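Local coordinates for sugar ABC transporter, sugar-binding protein (Streptococcus pneumoniae, PDB 2HEU) that probably binds a sugar, perhaps of the raffinose family, outside the cell and delivers it to an ABC transporter for uptake, and is seen here without sugar, at residues A58-V61 against L62-R65; E83-E86 against W87-G91; K135-F138 against E139-G142; I243-F246 against A247-D250; A370-H373 against T374-N378. All blocks are in the same frame, centred on the assembly; numbering follows the deposited sequence. Where two conformers were deposited one is given.

Contact 1 (A58-V61 against L62-R65); sequences AGEV and LKTR
Glu60 and Lys63 form an i to i+3 salt bridge on the helix 58-67. Lys63 NZ lies 2.8 Å from Glu60 OE2 and meets it on the syn side, 18° out of the carboxylate plane. The two side chains have different shapes. Glu60 is folded at chi2 (-62°), while Lys63 runs straight beyond CG, and the two cross obliquely. Lys63 NZ also has a long, weak ion pair with Glu83 on the helix 82-89. The other carboxylate oxygen, Glu60 OE1, accepts from a water at 2.9 Å. The same water donates to Glu60 O and accepts from Thr64 OG1. Glu60 O therefore has two donors, this water and Thr64 N at 3.0 Å. The other backbone bonds of this turn run from Leu62 N to Ala58 O, Lys63 N to Gly59 O and Arg65 N to Val61 O. Val61 CG1 packs 3.9 Å from Arg65 CD. The guanidinium of Arg65 is held outside the turn, by salt bridges to Glu22 and Asp70. Leu62 packs on Phe24 of strand 19-24. Both oxygens of the Glu60 carboxylate are thus engaged, one by a cation and one by water, which probably keeps it ionised.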
# COMPACT_ATOMS: atom_id res chain seq x y z
N ALA A 58 2.50 -13.49 -11.79
CA ALA A 58 1.28 -13.02 -12.49
C ALA A 58 1.50 -11.70 -13.17
O ALA A 58 0.89 -11.45 -14.20
CB ALA A 58 0.09 -12.99 -11.53
N GLY A 59 2.30 -10.80 -12.58
CA GLY A 59 2.54 -9.49 -13.27
C GLY A 59 3.26 -9.66 -14.58
O GLY A 59 2.94 -8.97 -15.54
N GLU A 60 4.20 -10.56 -14.69
CA GLU A 60 4.94 -10.80 -15.94
C GLU A 60 4.04 -11.49 -16.91
O GLU A 60 4.07 -11.21 -18.10
CB GLU A 60 6.21 -11.54 -15.73
CG GLU A 60 7.18 -10.74 -14.92
CD GLU A 60 7.56 -9.46 -15.66
OE1 GLU A 60 7.83 -9.45 -16.94
OE2 GLU A 60 7.47 -8.45 -15.01
N VAL A 61 3.24 -12.48 -16.41
CA VAL A 61 2.31 -13.20 -17.31
C VAL A 61 1.34 -12.16 -17.89
O VAL A 61 1.00 -12.21 -19.07
CB VAL A 61 1.61 -14.34 -16.56
CG1 VAL A 61 0.48 -14.88 -17.43
CG2 VAL A 61 2.65 -15.47 -16.20
N LEU A 62 0.81 -11.25 -17.10
CA LEU A 62 -0.12 -10.25 -17.60
C LEU A 62 0.51 -9.45 -18.69
O LEU A 62 -0.12 -9.14 -19.70
CB LEU A 62 -0.64 -9.42 -16.47
CG LEU A 62 -1.72 -8.41 -16.80
CD1 LEU A 62 -2.97 -9.09 -17.34
CD2 LEU A 62 -2.06 -7.58 -15.55
N LYS A 63 1.77 -9.01 -18.51
CA LYS A 63 2.46 -8.28 -19.55
C LYS A 63 2.52 -9.08 -20.82
O LYS A 63 2.27 -8.55 -21.93
CB LYS A 63 3.84 -7.86 -19.11
CG LYS A 63 3.91 -6.87 -17.98
CD LYS A 63 5.29 -6.57 -17.52
CE LYS A 63 5.43 -5.75 -16.27
NZ LYS A 63 6.87 -5.85 -15.84
N THR A 64 2.87 -10.35 -20.74
CA THR A 64 2.99 -11.22 -21.92
C THR A 64 1.66 -11.29 -22.61
O THR A 64 1.57 -11.23 -23.86
CB THR A 64 3.50 -12.57 -21.53
OG1 THR A 64 4.84 -12.44 -20.98
CG2 THR A 64 3.50 -13.57 -22.71
N ARG A 65 0.59 -11.48 -21.82
CA ARG A 65 -0.74 -11.70 -22.37
C ARG A 65 -1.24 -10.41 -23.02
O ARG A 65 -1.84 -10.47 -24.08
CB ARG A 65 -1.71 -12.28 -21.34
CG ARG A 65 -1.35 -13.69 -20.89
CD ARG A 65 -2.36 -14.31 -20.02
NE ARG A 65 -3.70 -14.31 -20.59
CZ ARG A 65 -4.79 -14.56 -19.94
NH1 ARG A 65 -4.72 -14.99 -18.70
NH2 ARG A 65 -5.96 -14.47 -20.55
O HOH W 1 6.52 -10.39 -19.34

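Contact 2 (E83-E86 against W87-G91); sequences ELQE and WAKAG
Trp87 lies alongside Glu83, one turn earlier in the helix 82-89, which ends in a Schellman motif at Gly91. The indole takes the CB of Glu83 over one face in a CH-pi contact. That carbon is 3.6 Å from the centroid of the six-membered ring of Trp87 and 9° off the ring normal. Glu83 CG follows, 3.8 Å from Trp87 CZ2. The carboxylate beyond it is turned 68° from the ring plane. Glu83 O also sits over a face of the indole, offset toward the rim. This oxygen, Glu83 O, accepts Trp87 N at 2.8 Å.

Further along, the chain of Lys89 bends at chi4 (74°), which turns NZ back toward the preceding turn. Lys89 NZ makes a weak bond to Gln85 O at 3.2 Å, an oxygen that also accepts Lys89 N. A long salt bridge joins Lys89 NZ to Glu86 OE2 at 3.7 Å. The ammonium is thus only loosely engaged by both.

The neighbouring helix 58-67 packs against the indole. Trp87 touches Leu62, Lys63, Val66 and Leu67 there, and it also touches Ile77. Ala88 rests on Tyr120, and Ser81 OG is bonded to Leu84 N near the start of the helix. At the other end, Gly91 has positive phi and the chain leaves the helix. Ala90 N bonds to Glu86 O at 2.9 Å, and Gly91 N reaches back to Ala88 O at 3.2 Å.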
# COMPACT_ATOMS: atom_id res chain seq x y z
N GLU A 83 2.03 -0.00 -15.75
CA GLU A 83 1.24 -0.78 -16.69
C GLU A 83 -0.20 -0.30 -16.74
O GLU A 83 -0.75 -0.21 -17.83
CB GLU A 83 1.29 -2.28 -16.42
CG GLU A 83 2.60 -2.87 -16.68
CD GLU A 83 3.68 -2.49 -15.71
OE1 GLU A 83 3.40 -2.16 -14.48
OE2 GLU A 83 4.85 -2.62 -16.19
N LEU A 84 -0.85 -0.10 -15.61
CA LEU A 84 -2.21 0.39 -15.63
C LEU A 84 -2.20 1.71 -16.40
O LEU A 84 -3.06 1.94 -17.25
CB LEU A 84 -2.75 0.48 -14.22
CG LEU A 84 -4.22 0.98 -14.09
CD1 LEU A 84 -4.29 2.44 -14.15
CD2 LEU A 84 -5.21 0.34 -15.14
N GLN A 85 -1.27 2.61 -16.07
CA GLN A 85 -1.29 3.93 -16.72
C GLN A 85 -1.17 3.83 -18.23
O GLN A 85 -1.96 4.38 -19.01
CB GLN A 85 -0.12 4.75 -16.20
CG GLN A 85 -0.32 5.07 -14.75
CD GLN A 85 0.92 5.62 -14.11
OE1 GLN A 85 1.07 5.59 -12.89
NE2 GLN A 85 1.85 6.04 -14.90
N GLU A 86 -0.18 3.09 -18.64
CA GLU A 86 0.15 3.02 -20.06
C GLU A 86 -0.90 2.23 -20.84
O GLU A 86 -1.26 2.59 -21.96
CB GLU A 86 1.54 2.54 -20.30
CG GLU A 86 2.59 3.54 -19.74
CD GLU A 86 2.50 4.93 -20.37
OE1 GLU A 86 2.35 5.02 -21.61
OE2 GLU A 86 2.45 5.92 -19.63
N TRP A 87 -1.36 1.12 -20.27
CA TRP A 87 -2.36 0.31 -20.89
C TRP A 87 -3.66 1.07 -21.02
O TRP A 87 -4.38 0.96 -22.01
CB TRP A 87 -2.49 -1.06 -20.23
CG TRP A 87 -1.32 -1.93 -20.38
CD1 TRP A 87 -0.28 -1.83 -21.34
CD2 TRP A 87 -0.98 -3.04 -19.58
NE1 TRP A 87 0.62 -2.78 -21.13
CE2 TRP A 87 0.22 -3.57 -20.09
CE3 TRP A 87 -1.57 -3.67 -18.51
CZ2 TRP A 87 0.87 -4.64 -19.53
CZ3 TRP A 87 -0.90 -4.73 -17.97
CH2 TRP A 87 0.26 -5.23 -18.48
N ALA A 88 -4.00 1.84 -19.98
CA ALA A 88 -5.18 2.65 -20.00
C ALA A 88 -5.11 3.72 -21.12
O ALA A 88 -6.06 3.94 -21.88
CB ALA A 88 -5.44 3.28 -18.66
N LYS A 89 -3.92 4.35 -21.24
CA LYS A 89 -3.71 5.34 -22.32
C LYS A 89 -3.84 4.68 -23.68
O LYS A 89 -4.37 5.30 -24.62
CB LYS A 89 -2.33 5.95 -22.18
CG LYS A 89 -2.31 7.00 -21.19
CD LYS A 89 -0.88 7.52 -21.01
CE LYS A 89 -0.82 8.24 -19.66
NZ LYS A 89 -0.82 7.33 -18.46
N ALA A 90 -3.40 3.42 -23.79
CA ALA A 90 -3.42 2.68 -25.05
C ALA A 90 -4.74 2.01 -25.35
O ALA A 90 -4.84 1.29 -26.41
CB ALA A 90 -2.35 1.65 -25.10
N GLY A 91 -5.79 2.18 -24.52
CA GLY A 91 -7.08 1.66 -24.81
C GLY A 91 -7.31 0.22 -24.44
O GLY A 91 -8.33 -0.31 -24.86

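Contact 3 (K135-F138 against E139-G142); sequences KDKF and EELG
Glu139 and Lys135 meet through the backbone in the short surface helix 135-141, which closes with a Schellman motif at Gly142. Glu139 N bonds to Lys135 O at 2.9 Å. The Glu139 side chain is extended, and its OE1 accepts from a water that also donates to Asp136 O. That water links the carboxylate to the preceding turn. Asp136 itself is directed elsewhere, with OD1 accepting from Lys272 N.

Glu140 comes next. Its N bonds to the same Asp136 O, so this carbonyl serves both the helix and the water. Its CG is anti to the backbone N (chi1 172°), and the extended chain runs alongside Lys137, pointing the same way. Lys137 is bent at chi2 and chi3, which brings its end to the carboxylate. In this conformer Lys137 NZ forms a salt bridge to Glu140 OE1 at 2.7 Å, from the syn side but 31° out of plane. Glu140 has a second conformer, so the pairing is less certain than the backbone bonds.

Leu141 N bonds to Lys137 O at 2.9 Å and weakly to Phe138 O at 3.3 Å. Its CB and CG both lie against Lys137 O. Leu141 O accepts from Lys162 NZ, and Phe138 meets the ring of Tyr133 on strand 129-134. At Gly142 phi turns positive, and Gly142 N bonds to Glu139 O at 3.2 Å.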
# COMPACT_ATOMS: atom_id res chain seq x y z
N LYS A 135 0.71 -2.35 22.48
CA LYS A 135 -0.10 -1.55 23.39
C LYS A 135 0.18 -1.86 24.83
O LYS A 135 0.17 -0.98 25.73
CB LYS A 135 -1.59 -1.74 23.11
CG LYS A 135 -2.07 -1.28 21.79
CD LYS A 135 -3.59 -1.51 21.62
CE LYS A 135 -4.20 -0.92 20.42
NZ LYS A 135 -5.65 -1.25 20.31
N ASP A 136 0.37 -3.14 25.15
CA ASP A 136 0.58 -3.60 26.52
C ASP A 136 1.80 -2.99 27.10
O ASP A 136 1.80 -2.47 28.23
CB ASP A 136 0.70 -5.13 26.64
CG ASP A 136 -0.53 -5.90 26.21
OD1 ASP A 136 -1.27 -5.49 25.33
OD2 ASP A 136 -0.65 -7.06 26.69
N LYS A 137 2.90 -3.00 26.36
CA LYS A 137 4.14 -2.41 26.81
C LYS A 137 4.06 -0.92 26.89
O LYS A 137 4.62 -0.33 27.85
CB LYS A 137 5.35 -2.86 25.97
CG LYS A 137 5.71 -4.28 26.20
CD LYS A 137 6.10 -4.60 27.64
CE LYS A 137 7.44 -4.24 27.98
NZ LYS A 137 7.82 -4.96 29.29
N PHE A 138 3.45 -0.27 25.95
CA PHE A 138 3.29 1.17 26.09
C PHE A 138 2.51 1.47 27.40
O PHE A 138 2.82 2.44 28.09
CB PHE A 138 2.53 1.80 24.88
CG PHE A 138 3.39 2.16 23.70
CD1 PHE A 138 4.39 1.33 23.24
CD2 PHE A 138 3.21 3.36 23.05
CE1 PHE A 138 5.15 1.68 22.14
CE2 PHE A 138 3.99 3.72 21.93
CZ PHE A 138 4.99 2.86 21.51
N GLU A 139 1.45 0.76 27.65
CA GLU A 139 0.66 1.01 28.90
C GLU A 139 1.54 0.77 30.11
O GLU A 139 1.55 1.59 31.06
CB GLU A 139 -0.60 0.17 28.87
CG GLU A 139 -1.56 0.56 29.95
CD GLU A 139 -2.74 -0.34 30.03
OE1 GLU A 139 -2.60 -1.54 29.67
OE2 GLU A 139 -3.80 0.13 30.53
N GLU A 140 2.35 -0.27 30.13
CA GLU A 140 3.18 -0.64 31.35
C GLU A 140 4.25 0.39 31.57
O GLU A 140 4.75 0.57 32.72
CB GLU A 140 3.88 -2.01 31.16
CG GLU A 140 4.95 -2.44 32.31
CD GLU A 140 5.84 -3.61 31.91
OE1 GLU A 140 5.73 -4.07 30.77
OE2 GLU A 140 6.64 -4.08 32.72
N LEU A 141 4.63 1.03 30.46
CA LEU A 141 5.73 2.03 30.54
C LEU A 141 5.25 3.45 30.58
O LEU A 141 6.03 4.38 30.70
CB LEU A 141 6.74 1.82 29.41
CG LEU A 141 7.48 0.50 29.41
CD1 LEU A 141 8.16 0.43 28.06
CD2 LEU A 141 8.43 0.47 30.56
N GLY A 142 3.96 3.64 30.57
CA GLY A 142 3.39 4.95 30.59
C GLY A 142 3.62 5.78 29.36
O GLY A 142 3.71 7.01 29.44
O HOH W 2 -0.03 -3.37 30.14

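Contact 4 (I243-F246 against A247-D250); sequences IGAF and ARGD
Arg248 lays one face of its guanidinium over the backbone between Gly244 and Ala245. Gly244 C and Ala245 N each lie 3.3 Å from the guanidinium plane of Arg248, offset toward its rim. The chain bends at chi3 (-67°) and folds the group back along the helix end. Arg248 CG is 3.2 Å from Gly244 O. Arg248 NH2 is 3.9 Å from Ala245 CB. Gly244 has no side chain, and Arg248 NH1 comes within 3.4 Å of Gly244 C.

Asp250 meets the edge of the same group. Asp250 OD2 lies in the guanidinium plane and takes Arg248 NE at 3.0 Å in a salt bridge. Seen from the carboxylate, however, the nitrogen is 44° out of the plane. The group thus lies against a peptide on one face and is bonded to an anion at its edge.

The backbone here is a Schellman motif that ends the helix 239-247. Gly249, with positive phi, gives its N to Phe246 O at 3.0 Å, from above the carbonyl plane. Asp250 N bonds to Ala245 O at 2.9 Å, which places the carboxylate beside Arg248. Phe246 turns its ring the other way, edge-to-face with Phe271 and against Ile264. Ile243 also packs on the helix 260-265. The end of the helix is therefore apolar on its buried side, while the ion pair of Arg248 and Asp250 lies beside it and probably steadies the charge of both partners.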
# COMPACT_ATOMS: atom_id res chain seq x y z
N ILE A 243 9.31 -9.26 12.04
CA ILE A 243 7.96 -9.71 12.39
C ILE A 243 8.05 -10.54 13.68
O ILE A 243 7.25 -10.36 14.61
CB ILE A 243 7.36 -10.52 11.24
CG1 ILE A 243 7.10 -9.66 10.02
CG2 ILE A 243 6.09 -11.30 11.74
CD1 ILE A 243 6.12 -8.56 10.17
N GLY A 244 8.99 -11.49 13.73
CA GLY A 244 9.16 -12.30 14.90
C GLY A 244 9.57 -11.51 16.11
O GLY A 244 9.01 -11.69 17.21
N ALA A 245 10.51 -10.60 15.98
CA ALA A 245 10.98 -9.80 17.11
C ALA A 245 9.78 -8.98 17.68
O ALA A 245 9.64 -8.87 18.91
CB ALA A 245 12.09 -8.86 16.73
N PHE A 246 8.98 -8.40 16.80
CA PHE A 246 7.82 -7.64 17.27
C PHE A 246 6.82 -8.57 17.95
O PHE A 246 6.31 -8.28 19.03
CB PHE A 246 7.22 -6.87 16.11
CG PHE A 246 6.00 -6.10 16.50
CD1 PHE A 246 6.09 -4.94 17.30
CD2 PHE A 246 4.73 -6.51 16.15
CE1 PHE A 246 4.99 -4.28 17.73
CE2 PHE A 246 3.60 -5.82 16.56
CZ PHE A 246 3.73 -4.70 17.35
N ALA A 247 6.50 -9.68 17.28
CA ALA A 247 5.48 -10.63 17.85
C ALA A 247 5.90 -11.16 19.21
O ALA A 247 5.05 -11.42 20.07
CB ALA A 247 5.22 -11.75 16.91
N ARG A 248 7.21 -11.35 19.41
CA ARG A 248 7.72 -11.86 20.66
C ARG A 248 7.75 -10.83 21.78
O ARG A 248 7.99 -11.18 22.92
CB ARG A 248 9.18 -12.36 20.52
CG ARG A 248 9.32 -13.68 19.72
CD ARG A 248 10.77 -14.13 19.69
NE ARG A 248 11.67 -13.29 18.96
CZ ARG A 248 11.92 -13.36 17.63
NH1 ARG A 248 11.33 -14.30 16.88
NH2 ARG A 248 12.86 -12.63 17.10
N GLY A 249 7.59 -9.56 21.45
CA GLY A 249 7.73 -8.47 22.41
C GLY A 249 9.13 -8.06 22.63
O GLY A 249 9.43 -7.32 23.59
N ASP A 250 10.06 -8.44 21.75
CA ASP A 250 11.48 -8.11 21.87
C ASP A 250 11.82 -6.69 21.38
O ASP A 250 12.85 -6.16 21.78
CB ASP A 250 12.34 -9.12 21.17
CG ASP A 250 12.31 -10.54 21.83
OD1 ASP A 250 11.87 -10.66 23.01
OD2 ASP A 250 12.76 -11.48 21.15

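Contact 5 (A370-H373 against T374-N378); sequences ADFH and TLTMN
The helix 370-382 carries this contact in its first turns, where Thr376 bonds back to Phe372. Thr376 OG1 donates to Phe372 O at 2.8 Å. Thr376 N reaches the same Phe372 O at 3.1 Å, from the opposite face of the carbonyl plane. The hydroxyl sits anti to the carbonyl carbon (chi1 -62°), which aims it at the preceding turn. Thr376 OG1 also lies over one face of the Phe372 ring, 3.9 Å from Phe372 CE2 and offset toward the rim. The helix 178-189 packs here, with Asn181 ND2 bonded to Thr376 OG1 and Phe372 touching Asn178, Asn181 and Gln182. On another side Leu375 leans on the helix 385-396 through Asp391 and Leu392. Its CG takes the crowded position between N and carbonyl carbon (chi1 68°), and Leu375 CG lies 3.4 Å from Phe372 O. Leu375 CD2 touches Phe372 CD1 at 4.3 Å. His373 has one ring face over Ala370 CA, and its NE2 bonds to Glu369. Between exposed side chains, a water donates to Asp371 OD1 at 2.7 Å and is also hydrogen-bonded to Thr374 OG1 at 2.7 Å.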
# COMPACT_ATOMS: atom_id res chain seq x y z
N ALA A 370 13.50 0.42 -6.39
CA ALA A 370 14.41 -0.30 -5.54
C ALA A 370 15.55 0.59 -5.03
O ALA A 370 15.95 0.46 -3.88
CB ALA A 370 15.05 -1.54 -6.29
N ASP A 371 16.09 1.46 -5.87
CA ASP A 371 17.19 2.28 -5.44
C ASP A 371 16.81 3.28 -4.37
O ASP A 371 17.66 3.72 -3.57
CB ASP A 371 17.89 2.96 -6.59
CG ASP A 371 18.67 2.03 -7.50
OD1 ASP A 371 18.73 0.82 -7.23
OD2 ASP A 371 19.22 2.52 -8.52
N PHE A 372 15.53 3.65 -4.30
CA PHE A 372 15.02 4.50 -3.24
C PHE A 372 15.00 3.70 -1.95
O PHE A 372 15.38 4.20 -0.85
CB PHE A 372 13.61 5.04 -3.56
CG PHE A 372 13.10 5.99 -2.55
CD1 PHE A 372 13.46 7.34 -2.55
CD2 PHE A 372 12.22 5.56 -1.55
CE1 PHE A 372 12.95 8.22 -1.59
CE2 PHE A 372 11.74 6.42 -0.58
CZ PHE A 372 12.08 7.76 -0.62
N HIS A 373 14.55 2.43 -2.00
CA HIS A 373 14.64 1.57 -0.80
C HIS A 373 16.06 1.54 -0.30
O HIS A 373 16.37 1.71 0.89
CB HIS A 373 14.18 0.14 -1.11
CG HIS A 373 12.86 0.02 -1.79
ND1 HIS A 373 12.51 -1.18 -2.32
CD2 HIS A 373 11.88 0.91 -2.04
CE1 HIS A 373 11.32 -1.01 -2.87
NE2 HIS A 373 10.87 0.22 -2.69
N THR A 374 17.00 1.28 -1.22
CA THR A 374 18.40 1.08 -0.86
C THR A 374 18.98 2.35 -0.22
O THR A 374 19.69 2.26 0.77
CB THR A 374 19.20 0.68 -2.10
OG1 THR A 374 18.66 -0.56 -2.57
CG2 THR A 374 20.70 0.61 -1.85
N LEU A 375 18.75 3.53 -0.83
CA LEU A 375 19.35 4.73 -0.25
C LEU A 375 18.78 5.00 1.14
O LEU A 375 19.48 5.53 2.01
CB LEU A 375 19.21 5.92 -1.18
CG LEU A 375 17.83 6.51 -1.45
CD1 LEU A 375 17.38 7.51 -0.37
CD2 LEU A 375 17.74 7.16 -2.83
N THR A 376 17.52 4.63 1.37
CA THR A 376 16.90 4.83 2.65
C THR A 376 17.56 3.96 3.71
O THR A 376 18.00 4.45 4.78
CB THR A 376 15.40 4.50 2.57
OG1 THR A 376 14.77 5.41 1.63
CG2 THR A 376 14.72 4.63 3.93
N MET A 377 17.68 2.65 3.43
CA MET A 377 18.26 1.74 4.42
C MET A 377 19.75 2.04 4.57
O MET A 377 20.29 1.92 5.69
CB MET A 377 18.02 0.30 4.01
CG MET A 377 18.41 -0.71 5.10
SD MET A 377 17.53 -0.52 6.66
CE MET A 377 15.95 -1.24 6.23
N ASN A 378 20.43 2.41 3.50
CA ASN A 378 21.88 2.70 3.62
C ASN A 378 22.09 3.89 4.50
O ASN A 378 23.12 3.95 5.19
CB ASN A 378 22.50 2.94 2.24
CG ASN A 378 22.74 1.69 1.46
OD1 ASN A 378 22.45 0.60 1.93
ND2 ASN A 378 23.15 1.78 0.20
O HOH W 3 19.12 -0.90 -5.20

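Contacts 1 and 2 sit on neighbouring helices and touch directly, with centres 14 Å apart. Leu62 CD2 lies 3.9 Å from Trp87 CZ3, and Lys63 CE lies 3.2 Å from Glu83 OE2. Contacts 3 and 4 form a second pair, centres 15 Å apart and nearest atoms about 5 Å, without touching. Contacts 1 and 3 are on opposite sides of the chain's centre, 47 Å apart between centres. Contact 5 is 24 Å from contact 4 and 27 Å from contact 1 by centres, off the line joining them. The spread is consistent with the two-lobed solute-binding fold. Lys103 and Glu335, which bind the sodium ion, belong to none of the five contacts.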